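Local coordinates for protein prenylcyclase (Actinoplanes teichomyceticus, PDB 6IJ1) that is probably a prenyl-processing enzyme, a prenyltransferase or terpene-type cyclase, whose exact reaction is uncertain, at residues S245-A248 and T249-L253; G264-Q267 and I268-A271. All blocks are in the same frame, centred on the assembly; numbering follows the deposited sequence.

Interaction 1 of 2, residues S245-A248 and T249-L253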
ATOM      1  N   SER A 245     -12.641   3.546 -10.437  1.00 13.33           N
ATOM      2  CA  SER A 245     -11.537   2.656 -10.014  1.00 11.57           C
ATOM      3  C   SER A 245     -11.893   2.047  -8.660  1.00 12.22           C
ATOM      4  O   SER A 245     -12.073   2.794  -7.728  1.00 13.43           O
ATOM      5  CB  SER A 245     -10.256   3.440  -9.908  1.00 12.46           C
ATOM      6  OG  SER A 245      -9.279   2.719  -9.178  1.00 12.87           O
ATOM      7  N   PRO A 246     -12.084   0.723  -8.539  1.00 11.48           N
ATOM      8  CA  PRO A 246     -12.350   0.139  -7.236  1.00 12.62           C
ATOM      9  C   PRO A 246     -11.215   0.511  -6.271  1.00 12.77           C
ATOM     10  O   PRO A 246     -11.490   0.835  -5.157  1.00 13.64           O
ATOM     11  CB  PRO A 246     -12.368  -1.367  -7.530  1.00 13.16           C
ATOM     12  CG  PRO A 246     -12.799  -1.447  -8.970  1.00 14.78           C
ATOM     13  CD  PRO A 246     -12.149  -0.248  -9.630  1.00 13.69           C
ATOM     14  N   PHE A 247      -9.969   0.480  -6.743  1.00 12.09           N
ATOM     15  CA  PHE A 247      -8.844   0.823  -5.852  1.00 12.23           C
ATOM     16  C   PHE A 247      -8.957   2.259  -5.349  1.00 13.20           C
ATOM     17  O   PHE A 247      -8.892   2.514  -4.124  1.00 13.29           O
ATOM     18  CB  PHE A 247      -7.576   0.606  -6.700  1.00 12.75           C
ATOM     19  CG  PHE A 247      -6.273   0.751  -5.978  1.00 11.78           C
ATOM     20  CD1 PHE A 247      -5.888  -0.204  -5.027  1.00 12.86           C
ATOM     21  CD2 PHE A 247      -5.433   1.787  -6.286  1.00 11.74           C
ATOM     22  CE1 PHE A 247      -4.603  -0.108  -4.433  1.00 13.40           C
ATOM     23  CE2 PHE A 247      -4.120   1.900  -5.686  1.00 11.55           C
ATOM     24  CZ  PHE A 247      -3.746   0.942  -4.767  1.00 12.45           C
ATOM     25  N   ALA A 248      -9.098   3.217  -6.274  1.00 12.93           N
ATOM     26  CA  ALA A 248      -9.116   4.618  -5.840  1.00 11.79           C
ATOM     27  C   ALA A 248     -10.362   4.924  -5.034  1.00 13.38           C
ATOM     28  O   ALA A 248     -10.318   5.795  -4.135  1.00 13.41           O
ATOM     29  CB  ALA A 248      -9.022   5.544  -7.050  1.00 14.27           C
ATOM     30  N   THR A 249     -11.494   4.275  -5.366  1.00 13.17           N
ATOM     31  CA  THR A 249     -12.734   4.511  -4.623  1.00 11.90           C
ATOM     32  C   THR A 249     -12.579   4.027  -3.176  1.00 13.39           C
ATOM     33  O   THR A 249     -12.983   4.715  -2.226  1.00 13.65           O
ATOM     34  CB  THR A 249     -13.889   3.773  -5.337  1.00 12.80           C
ATOM     35  OG1 THR A 249     -13.995   4.323  -6.628  1.00 13.52           O
ATOM     36  CG2 THR A 249     -15.232   4.029  -4.629  1.00 13.69           C
ATOM     37  N   ALA A 250     -12.022   2.830  -2.993  1.00 13.13           N
ATOM     38  CA  ALA A 250     -11.802   2.292  -1.657  1.00 13.02           C
ATOM     39  C   ALA A 250     -10.855   3.170  -0.847  1.00 13.97           C
ATOM     40  O   ALA A 250     -11.112   3.444   0.345  1.00 13.74           O
ATOM     41  CB  ALA A 250     -11.217   0.878  -1.777  1.00 14.31           C
ATOM     42  N   LEU A 251      -9.797   3.647  -1.486  1.00 13.41           N
ATOM     43  CA  LEU A 251      -8.839   4.486  -0.782  1.00 12.60           C
ATOM     44  C   LEU A 251      -9.442   5.838  -0.453  1.00 14.39           C
ATOM     45  O   LEU A 251      -9.197   6.355   0.651  1.00 14.25           O
ATOM     46  CB  LEU A 251      -7.563   4.624  -1.628  1.00 11.99           C
ATOM     47  CG  LEU A 251      -6.831   3.310  -1.751  1.00 12.31           C
ATOM     48  CD1 LEU A 251      -5.910   3.337  -2.986  1.00 14.48           C
ATOM     49  CD2 LEU A 251      -6.035   2.971  -0.460  1.00 13.37           C
ATOM     50  N   ALA A 252     -10.238   6.425  -1.353  1.00 13.83           N
ATOM     51  CA  ALA A 252     -10.871   7.700  -1.005  1.00 13.81           C
ATOM     52  C   ALA A 252     -11.826   7.513   0.160  1.00 14.62           C
ATOM     53  O   ALA A 252     -11.856   8.366   1.065  1.00 14.15           O
ATOM     54  CB  ALA A 252     -11.623   8.267  -2.231  1.00 14.97           C
ATOM     55  N   LEU A 253     -12.636   6.433   0.161  1.00 13.15           N
ATOM     56  CA  LEU A 253     -13.513   6.142   1.301  1.00 12.73           C
ATOM     57  C   LEU A 253     -12.713   6.155   2.602  1.00 14.73           C
ATOM     58  O   LEU A 253     -13.112   6.787   3.603  1.00 14.32           O
ATOM     59  CB  LEU A 253     -14.189   4.778   1.044  1.00 14.64           C
ATOM     60  CG  LEU A 253     -15.274   4.314   2.000  1.00 15.81           C
ATOM     61  CD1 LEU A 253     -16.015   3.131   1.354  1.00 17.08           C
ATOM     62  CD2 LEU A 253     -14.691   3.853   3.370  1.00 17.58           C
TER
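Leu251 lays its CD1 methyl over one face of the Phe247 ring, one helical turn along the chain. The methyl sits 3.6 Å from the ring centroid, with the line from CD1 to that centroid tilted 12° from the ring normal, a CH-pi contact over the middle of the face; CE2 of Phe247 is the ring atom nearest to CD1, at 3.5 Å. Phe247 carries CG anti to its backbone N (chi1 -174°), beside its carbonyl carbon, which sends the ring off the start of the helix and under the CD1 methyl of Leu251.

At the helix start the first turn is pinned twice at Ser245, the N-cap residue. Its OG accepts a capping hydrogen bond from Ala248 N at 3.0 Å, almost straight (174°), while its carbonyl O takes two donors, Thr249 N at 2.8 Å and Thr249 OG1 at 2.7 Å. The amide and the hydroxyl come from opposite faces of the carbonyl plane, the hydroxyl well above it. Leu251 N bonds to Phe247 O, which keeps the two residues one turn apart.

Further out, Trp195 meets the Phe247 ring, and Leu200 of helix 198-209 and Thr332 of helix 327-341 touch both Phe247 and Leu251. A serine in place of Phe247 would probably leave Leu251 CD1 without its aromatic platform and open a gap beside Trp195. The buried Thr249 OG1 has two partners, Ser245 O and Val236 N, and Phe247 N bonds to Ser288 OG: polar groups here are met partly by the helix start itself and partly by Val236 and Ser288, while ring and methyl face the neighbouring helices.

Interaction 2 of 2, residues G264-Q267 and I268-A271; sequences GDAQ and IRAA
Asp265 and Arg269 form an i to i+4 salt bridge on the first turns of helix 265-278, whose N-cap position is held by Gly264. Both residues are exposed, and the centre of the contact lies about 22 Å from the centre of the chain.

The ionic part rests on one oxygen. OD2 of Asp265 receives Arg269 NH2 and Arg269 NE, each at 2.8 Å, so the guanidinium presents its NE side to a single acceptor. OD2 lies almost in the guanidinium plane, yet the two flat groups are turned 49° apart, and both nitrogens approach from the same face of the carboxylate: NH2 on the anti side and out of plane, NE from above. Both N-H...O angles are bent, near 145°, as expected when two donors share one atom. The arginine chain bends at chi3 (-75°), which brings its end back over the first turn, with Asp265 O and Ala266 CA over one guanidinium face. A carboxylate at the start of a helix would also be expected to suit the helix dipole.

Backbone bonds run alongside. Ile268 N reaches Gly264 O at 2.9 Å, and Arg269 N, Ala270 N and Ala271 N follow in turn to the carbonyls of Asp265, Ala266 and Gln267.

Packing against neighbouring parts of the fold belongs to other residues of the helix. Ile268 touches Leu253 and Val256 of helix 246-256, while Gln267 lies on the loop residue Ile230. Within the turn itself, CG1 of Ile268 passes 3.4 Å from Gly264 O, the same carbonyl oxygen that accepts its amide.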
ATOM      1  N   GLY A 264     -18.341  13.327   6.177  1.00 15.11           N
ATOM      2  CA  GLY A 264     -18.378  12.478   4.971  1.00 15.70           C
ATOM      3  C   GLY A 264     -19.246  11.245   5.092  1.00 15.35           C
ATOM      4  O   GLY A 264     -19.023  10.310   4.354  1.00 17.15           O
ATOM      5  N   ASP A 265     -20.236  11.266   5.972  1.00 15.47           N
ATOM      6  CA  ASP A 265     -21.142  10.102   6.131  1.00 14.39           C
ATOM      7  C   ASP A 265     -21.745   9.713   4.771  1.00 16.49           C
ATOM      8  O   ASP A 265     -21.773   8.526   4.441  1.00 17.21           O
ATOM      9  CB  ASP A 265     -22.233  10.459   7.140  1.00 16.62           C
ATOM     10  CG  ASP A 265     -23.154   9.308   7.460  1.00 28.06           C
ATOM     11  OD1 ASP A 265     -22.713   8.402   8.168  1.00 34.14           O
ATOM     12  OD2 ASP A 265     -24.294   9.340   7.003  1.00 25.35           O
ATOM     13  N   ALA A 266     -22.227  10.702   4.030  1.00 15.64           N
ATOM     14  CA  ALA A 266     -22.877  10.460   2.724  1.00 15.46           C
ATOM     15  C   ALA A 266     -21.888   9.864   1.718  1.00 15.23           C
ATOM     16  O   ALA A 266     -22.235   8.907   1.057  1.00 16.05           O
ATOM     17  CB  ALA A 266     -23.450  11.752   2.213  1.00 15.28           C
ATOM     18  N   GLN A 267     -20.702  10.448   1.629  1.00 14.79           N
ATOM     19  CA  GLN A 267     -19.697   9.983   0.643  1.00 13.81           C
ATOM     20  C   GLN A 267     -19.246   8.557   0.979  1.00 16.99           C
ATOM     21  O   GLN A 267     -19.061   7.763   0.065  1.00 15.61           O
ATOM     22  CB  GLN A 267     -18.546  10.984   0.605  1.00 15.02           C
ATOM     23  CG  GLN A 267     -18.922  12.310  -0.037  1.00 14.42           C
ATOM     24  CD  GLN A 267     -19.488  13.324   0.926  1.00 14.92           C
ATOM     25  OE1 GLN A 267     -19.817  13.029   2.062  1.00 17.14           O
ATOM     26  NE2 GLN A 267     -19.588  14.549   0.457  1.00 21.91           N
ATOM     27  N   ILE A 268     -19.068   8.263   2.260  1.00 13.95           N
ATOM     28  CA  ILE A 268     -18.628   6.902   2.660  1.00 14.92           C
ATOM     29  C   ILE A 268     -19.734   5.907   2.293  1.00 15.85           C
ATOM     30  O   ILE A 268     -19.415   4.879   1.726  1.00 17.09           O
ATOM     31  CB  ILE A 268     -18.260   6.873   4.154  1.00 15.98           C
ATOM     32  CG1 ILE A 268     -16.973   7.653   4.417  1.00 16.55           C
ATOM     33  CG2 ILE A 268     -18.164   5.448   4.667  1.00 16.05           C
ATOM     34  CD1 ILE A 268     -16.706   7.889   5.881  1.00 20.56           C
ATOM     35  N   ARG A 269     -20.991   6.220   2.599  1.00 14.08           N
ATOM     36  CA  ARG A 269     -22.083   5.269   2.264  1.00 15.93           C
ATOM     37  C   ARG A 269     -22.182   5.111   0.739  1.00 15.38           C
ATOM     38  O   ARG A 269     -22.390   3.990   0.275  1.00 16.90           O
ATOM     39  CB  ARG A 269     -23.396   5.698   2.926  1.00 30.00           C
ATOM     40  CG  ARG A 269     -23.443   5.410   4.419  1.00 30.00           C
ATOM     41  CD  ARG A 269     -24.756   5.733   5.111  1.00 30.00           C
ATOM     42  NE  ARG A 269     -24.987   7.152   5.317  1.00 30.00           N
ATOM     43  CZ  ARG A 269     -25.727   7.872   4.505  1.00 30.00           C
ATOM     44  NH1 ARG A 269     -26.341   7.268   3.507  1.00 30.00           N
ATOM     45  NH2 ARG A 269     -25.852   9.171   4.686  1.00 30.00           N
ATOM     46  N   ALA A 270     -22.028   6.207   0.000  1.00 15.85           N
ATOM     47  CA  ALA A 270     -22.121   6.144  -1.474  1.00 14.15           C
ATOM     48  C   ALA A 270     -20.975   5.301  -2.045  1.00 16.53           C
ATOM     49  O   ALA A 270     -21.238   4.477  -2.926  1.00 16.79           O
ATOM     50  CB  ALA A 270     -22.142   7.532  -2.057  1.00 16.05           C
ATOM     51  N   ALA A 271     -19.755   5.517  -1.555  1.00 14.38           N
ATOM     52  CA  ALA A 271     -18.591   4.762  -2.065  1.00 14.49           C
ATOM     53  C   ALA A 271     -18.738   3.286  -1.707  1.00 14.50           C
ATOM     54  O   ALA A 271     -18.429   2.449  -2.533  1.00 15.14           O
ATOM     55  CB  ALA A 271     -17.313   5.350  -1.520  1.00 15.22           C
TER

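From the N terminus, the chain reaches interaction 1 first, at the start of helix 246-256, and interaction 2 only after that helix has ended and helix 265-278 has begun. Each closes only short i to i+4 loops within the first turns of its own helix, and the two stand in series, neither nesting nor crossing. Their centres are 12 Å apart, and the two consecutive helices pack against each other: Leu253 CD1 lies 3.9 Å from Ala271 CB, with Thr249 CG2 beside that same methyl. The first contact lies in the interior, among helices 198-209 and 327-341; the second reaches outward to the surface, so together they span from core to periphery.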